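Local coordinates for protein transcription factor IWS1 (Saccharomyces cerevisiae, PDB 3NFQ) that regulates RNA polymerase II transcription, interacts with SPT6 and may act in both TBP recruitment and post-recruitment steps, here as its conserved central domain, at residues S92-F103 with F127-L138. Sequence-based numbering, arbitrary orientation.
Sequences SLPSFEIQKSLF and FYTKSKRVEAQL
With CG beside the backbone N (chi1 -61°) and the chain extended beyond it, Gln99 lays its amide along the edge of the Tyr128 ring, where OE1 lies 3.2 Å from CE2. Two bonds fix that amide: NE2 donates almost straight (167°) to Pro94 O, and OE1 accepts from a water that in turn accepts from Glu135 N, at the N-cap of helix 136-149. Phe103 directs its edge at a face of Tyr128, CE1 standing 3.5 Å from CD2 with the planes at 63°, a T-shaped pair. The Tyr128 hydroxyl runs on past Leu93 CD2 (3.6 Å from OH) and is hydrogen-bonded to Leu85 O; a leucine in place of this tyrosine would probably leave the Leu85 carbonyl without its hydroxyl partner and Phe103 without a ring face. Leu93 forks, CD2 meeting Phe127 CE2 and CD1 reaching Val134 CG2, each at 3.7 Å, and beside it Ser92 CA sits over the Arg133 guanidinium. On the helix side, Leu138 CD1 lies 3.6 Å from Phe96 CE1. Helix 96-107 and its preceding loop thus pack against the end of helix 121-130, the start of helix 136-149 and the turn joining them, consistent with the helical bundle of the TFIIS N-terminal domain family.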
loop_
_atom_site.group_PDB
_atom_site.type_symbol
_atom_site.label_atom_id
_atom_site.label_comp_id
_atom_site.label_asym_id
_atom_site.label_seq_id
_atom_site.Cartn_x
_atom_site.Cartn_y
_atom_site.Cartn_z
ATOM N N SER A 92 -14.194 1.286 -6.151
ATOM C CA SER A 92 -13.179 1.017 -7.179
ATOM C C SER A 92 -11.761 0.941 -6.585
ATOM O O SER A 92 -11.458 1.529 -5.535
ATOM C CB SER A 92 -13.274 2.031 -8.292
ATOM O OG SER A 92 -12.841 3.267 -7.804
ATOM N N LEU A 93 -10.891 0.218 -7.287
ATOM C CA LEU A 93 -9.617 -0.155 -6.762
ATOM C C LEU A 93 -8.482 0.440 -7.612
ATOM O O LEU A 93 -8.727 0.859 -8.751
ATOM C CB LEU A 93 -9.554 -1.680 -6.767
ATOM C CG LEU A 93 -10.524 -2.276 -5.742
ATOM C CD1 LEU A 93 -10.594 -3.724 -6.002
ATOM C CD2 LEU A 93 -10.017 -1.908 -4.306
ATOM N N PRO A 94 -7.264 0.492 -7.065
ATOM C CA PRO A 94 -6.164 0.913 -7.980
ATOM C C PRO A 94 -5.958 -0.125 -9.053
ATOM O O PRO A 94 -6.581 -1.182 -9.063
ATOM C CB PRO A 94 -4.947 0.978 -7.062
ATOM C CG PRO A 94 -5.279 -0.089 -5.913
ATOM C CD PRO A 94 -6.776 0.133 -5.715
ATOM N N SER A 95 -4.993 0.134 -9.950
ATOM C CA SER A 95 -4.802 -0.766 -11.030
ATOM C C SER A 95 -4.292 -2.110 -10.525
ATOM O O SER A 95 -3.704 -2.214 -9.421
ATOM C CB SER A 95 -3.734 -0.141 -11.952
ATOM O OG SER A 95 -2.471 -0.110 -11.317
ATOM N N PHE A 96 -4.444 -3.130 -11.374
ATOM C CA PHE A 96 -3.938 -4.433 -11.096
ATOM C C PHE A 96 -2.438 -4.387 -10.797
ATOM O O PHE A 96 -1.955 -5.077 -9.899
ATOM C CB PHE A 96 -4.150 -5.369 -12.308
ATOM C CG PHE A 96 -3.688 -6.779 -12.049
ATOM C CD1 PHE A 96 -4.415 -7.603 -11.216
ATOM C CD2 PHE A 96 -2.492 -7.271 -12.579
ATOM C CE1 PHE A 96 -4.023 -8.928 -10.968
ATOM C CE2 PHE A 96 -2.068 -8.593 -12.283
ATOM C CZ PHE A 96 -2.857 -9.427 -11.483
ATOM N N GLU A 97 -1.685 -3.606 -11.587
ATOM C CA GLU A 97 -0.248 -3.524 -11.369
ATOM C C GLU A 97 0.163 -2.998 -9.999
ATOM O O GLU A 97 1.098 -3.512 -9.395
ATOM C CB GLU A 97 0.375 -2.611 -12.444
ATOM C CG GLU A 97 0.321 -3.288 -13.832
ATOM C CD GLU A 97 -1.078 -3.347 -14.484
ATOM O OE1 GLU A 97 -1.937 -2.460 -14.231
ATOM O OE2 GLU A 97 -1.284 -4.277 -15.296
ATOM N N ILE A 98 -0.581 -2.009 -9.490
ATOM C CA ILE A 98 -0.345 -1.512 -8.130
ATOM C C ILE A 98 -0.737 -2.577 -7.072
ATOM O O ILE A 98 -0.011 -2.812 -6.097
ATOM C CB ILE A 98 -1.075 -0.182 -7.898
ATOM C CG1 ILE A 98 -0.273 0.974 -8.485
ATOM C CG2 ILE A 98 -1.326 0.055 -6.290
ATOM C CD1 ILE A 98 -1.105 2.167 -8.753
ATOM N N GLN A 99 -1.877 -3.238 -7.274
ATOM C CA GLN A 99 -2.304 -4.261 -6.315
ATOM C C GLN A 99 -1.281 -5.379 -6.253
ATOM O O GLN A 99 -0.829 -5.745 -5.191
ATOM C CB GLN A 99 -3.641 -4.863 -6.704
ATOM C CG GLN A 99 -4.844 -3.882 -6.774
ATOM C CD GLN A 99 -6.110 -4.578 -7.237
ATOM O OE1 GLN A 99 -6.384 -5.700 -6.829
ATOM N NE2 GLN A 99 -6.901 -3.913 -8.070
ATOM N N LYS A 100 -0.907 -5.900 -7.410
ATOM C CA LYS A 100 -0.017 -7.044 -7.445
ATOM C C LYS A 100 1.384 -6.697 -6.927
ATOM O O LYS A 100 1.999 -7.468 -6.170
ATOM C CB LYS A 100 0.072 -7.556 -8.875
ATOM C CG LYS A 100 0.767 -8.873 -8.871
ATOM C CD LYS A 100 1.098 -9.314 -10.290
ATOM C CE LYS A 100 1.579 -10.760 -10.214
ATOM N NZ LYS A 100 1.570 -11.321 -11.587
ATOM N N SER A 101 1.884 -5.524 -7.304
ATOM C CA SER A 101 3.207 -5.120 -6.818
ATOM C C SER A 101 3.229 -4.924 -5.330
ATOM O O SER A 101 4.177 -5.327 -4.644
ATOM C CB SER A 101 3.675 -3.818 -7.458
ATOM O OG SER A 101 3.832 -4.045 -8.853
ATOM N N LEU A 102 2.219 -4.236 -4.811
ATOM C CA LEU A 102 2.192 -4.050 -3.345
ATOM C C LEU A 102 1.978 -5.329 -2.554
ATOM O O LEU A 102 2.630 -5.560 -1.509
ATOM C CB LEU A 102 1.169 -2.980 -2.952
ATOM C CG LEU A 102 1.478 -1.554 -3.432
ATOM C CD1 LEU A 102 0.347 -0.598 -2.951
ATOM C CD2 LEU A 102 2.783 -1.083 -2.905
ATOM N N PHE A 103 1.084 -6.191 -3.025
ATOM C CA PHE A 103 0.848 -7.426 -2.307
ATOM C C PHE A 103 2.088 -8.339 -2.394
ATOM O O PHE A 103 2.434 -9.013 -1.455
ATOM C CB PHE A 103 -0.437 -8.124 -2.820
ATOM C CG PHE A 103 -1.689 -7.727 -2.053
ATOM C CD1 PHE A 103 -2.669 -6.941 -2.655
ATOM C CD2 PHE A 103 -1.888 -8.185 -0.760
ATOM C CE1 PHE A 103 -3.860 -6.594 -1.935
ATOM C CE2 PHE A 103 -3.069 -7.833 -0.056
ATOM C CZ PHE A 103 -4.022 -7.050 -0.645
ATOM N N PHE A 127 -10.974 -6.450 3.054
ATOM C CA PHE A 127 -11.812 -6.043 1.951
ATOM C C PHE A 127 -11.377 -6.752 0.635
ATOM O O PHE A 127 -12.205 -7.190 -0.185
ATOM C CB PHE A 127 -11.724 -4.497 1.778
ATOM C CG PHE A 127 -12.365 -3.996 0.508
ATOM C CD1 PHE A 127 -13.715 -3.643 0.448
ATOM C CD2 PHE A 127 -11.627 -3.906 -0.657
ATOM C CE1 PHE A 127 -14.314 -3.211 -0.766
ATOM C CE2 PHE A 127 -12.225 -3.463 -1.839
ATOM C CZ PHE A 127 -13.526 -3.122 -1.908
ATOM N N TYR A 128 -10.074 -6.907 0.455
ATOM C CA TYR A 128 -9.575 -7.593 -0.772
ATOM C C TYR A 128 -10.022 -9.089 -0.811
ATOM O O TYR A 128 -10.215 -9.664 -1.892
ATOM C CB TYR A 128 -8.063 -7.490 -0.839
ATOM C CG TYR A 128 -7.653 -6.252 -1.632
ATOM C CD1 TYR A 128 -7.717 -4.995 -1.038
ATOM C CD2 TYR A 128 -7.213 -6.335 -2.966
ATOM C CE1 TYR A 128 -7.346 -3.816 -1.754
ATOM C CE2 TYR A 128 -6.821 -5.154 -3.687
ATOM C CZ TYR A 128 -6.904 -3.893 -3.050
ATOM O OH TYR A 128 -6.577 -2.701 -3.672
ATOM N N THR A 129 -10.203 -9.687 0.374
ATOM C CA THR A 129 -10.641 -11.113 0.445
ATOM C C THR A 129 -12.082 -11.323 0.004
ATOM O O THR A 129 -12.453 -12.451 -0.424
ATOM C CB THR A 129 -10.449 -11.737 1.826
ATOM O OG1 THR A 129 -11.435 -11.211 2.746
ATOM C CG2 THR A 129 -9.050 -11.510 2.358
ATOM N N LYS A 130 -12.861 -10.239 0.061
ATOM C CA LYS A 130 -14.326 -10.215 -0.197
ATOM C C LYS A 130 -14.813 -9.523 -1.475
ATOM O O LYS A 130 -15.832 -9.939 -2.056
ATOM C CB LYS A 130 -15.032 -9.497 0.961
ATOM C CG LYS A 130 -15.040 -10.234 2.303
ATOM C CD LYS A 130 -15.608 -9.222 3.293
ATOM C CE LYS A 130 -15.441 -9.589 4.769
ATOM N NZ LYS A 130 -15.878 -8.392 5.597
ATOM N N SER A 131 -14.128 -8.463 -1.930
ATOM C CA SER A 131 -14.641 -7.657 -3.030
ATOM C C SER A 131 -14.716 -8.467 -4.295
ATOM O O SER A 131 -13.745 -9.150 -4.678
ATOM C CB SER A 131 -13.789 -6.398 -3.256
ATOM O OG SER A 131 -13.885 -5.928 -4.607
ATOM N N LYS A 132 -15.855 -8.360 -4.977
ATOM C CA LYS A 132 -16.021 -8.992 -6.288
ATOM C C LYS A 132 -15.121 -8.428 -7.360
ATOM O O LYS A 132 -15.002 -9.013 -8.430
ATOM C CB LYS A 132 -17.459 -8.833 -6.786
ATOM C CG LYS A 132 -18.528 -9.336 -5.820
ATOM C CD LYS A 132 -18.299 -10.787 -5.410
ATOM C CE LYS A 132 -19.213 -11.121 -4.223
ATOM N NZ LYS A 132 -19.199 -12.575 -3.869
ATOM N N ARG A 133 -14.487 -7.298 -7.096
ATOM C CA ARG A 133 -13.633 -6.659 -8.127
ATOM C C ARG A 133 -12.197 -7.146 -8.168
ATOM O O ARG A 133 -11.410 -6.726 -9.050
ATOM C CB ARG A 133 -13.594 -5.157 -7.906
ATOM C CG ARG A 133 -14.955 -4.526 -7.906
ATOM C CD ARG A 133 -14.751 -3.081 -8.204
ATOM N NE ARG A 133 -15.954 -2.299 -7.951
ATOM C CZ ARG A 133 -16.243 -1.166 -8.573
ATOM N NH1 ARG A 133 -15.433 -0.687 -9.519
ATOM N NH2 ARG A 133 -17.353 -0.523 -8.250
ATOM N N VAL A 134 -11.822 -7.988 -7.211
ATOM C CA VAL A 134 -10.416 -8.390 -7.053
ATOM C C VAL A 134 -10.194 -9.695 -7.785
ATOM O O VAL A 134 -11.001 -10.564 -7.719
ATOM C CB VAL A 134 -10.055 -8.541 -5.552
ATOM C CG1 VAL A 134 -8.614 -9.012 -5.345
ATOM C CG2 VAL A 134 -10.295 -7.217 -4.835
ATOM N N GLU A 135 -9.103 -9.801 -8.515
ATOM C CA GLU A 135 -8.723 -11.036 -9.171
ATOM C C GLU A 135 -8.448 -12.124 -8.166
ATOM O O GLU A 135 -7.850 -11.872 -7.143
ATOM C CB GLU A 135 -7.465 -10.759 -9.973
ATOM C CG GLU A 135 -7.746 -9.864 -11.169
ATOM C CD GLU A 135 -8.873 -10.436 -12.076
ATOM O OE1 GLU A 135 -8.768 -11.627 -12.466
ATOM O OE2 GLU A 135 -9.853 -9.712 -12.360
ATOM N N ALA A 136 -8.892 -13.350 -8.457
ATOM C CA ALA A 136 -8.802 -14.421 -7.469
ATOM C C ALA A 136 -7.442 -14.607 -6.925
ATOM O O ALA A 136 -7.286 -14.869 -5.728
ATOM C CB ALA A 136 -9.345 -15.763 -8.035
ATOM N N GLN A 137 -6.394 -14.491 -7.756
ATOM C CA GLN A 137 -5.091 -14.778 -7.207
ATOM C C GLN A 137 -4.723 -13.779 -6.084
ATOM O O GLN A 137 -4.075 -14.148 -5.123
ATOM C CB GLN A 137 -3.976 -14.794 -8.281
ATOM C CG GLN A 137 -3.617 -13.388 -8.639
ATOM C CD GLN A 137 -2.814 -13.217 -9.927
ATOM O OE1 GLN A 137 -1.590 -12.981 -9.888
ATOM N NE2 GLN A 137 -3.521 -13.268 -11.082
ATOM N N LEU A 138 -5.176 -12.526 -6.197
ATOM C CA LEU A 138 -4.864 -11.534 -5.190
ATOM C C LEU A 138 -5.780 -11.668 -3.978
ATOM O O LEU A 138 -5.319 -11.462 -2.879
ATOM C CB LEU A 138 -4.945 -10.099 -5.769
ATOM C CG LEU A 138 -3.892 -9.862 -6.874
ATOM C CD1 LEU A 138 -4.067 -8.439 -7.387
ATOM C CD2 LEU A 138 -2.526 -9.999 -6.248
HETATM O O HOH W 1 -7.402 -7.322 -8.781
#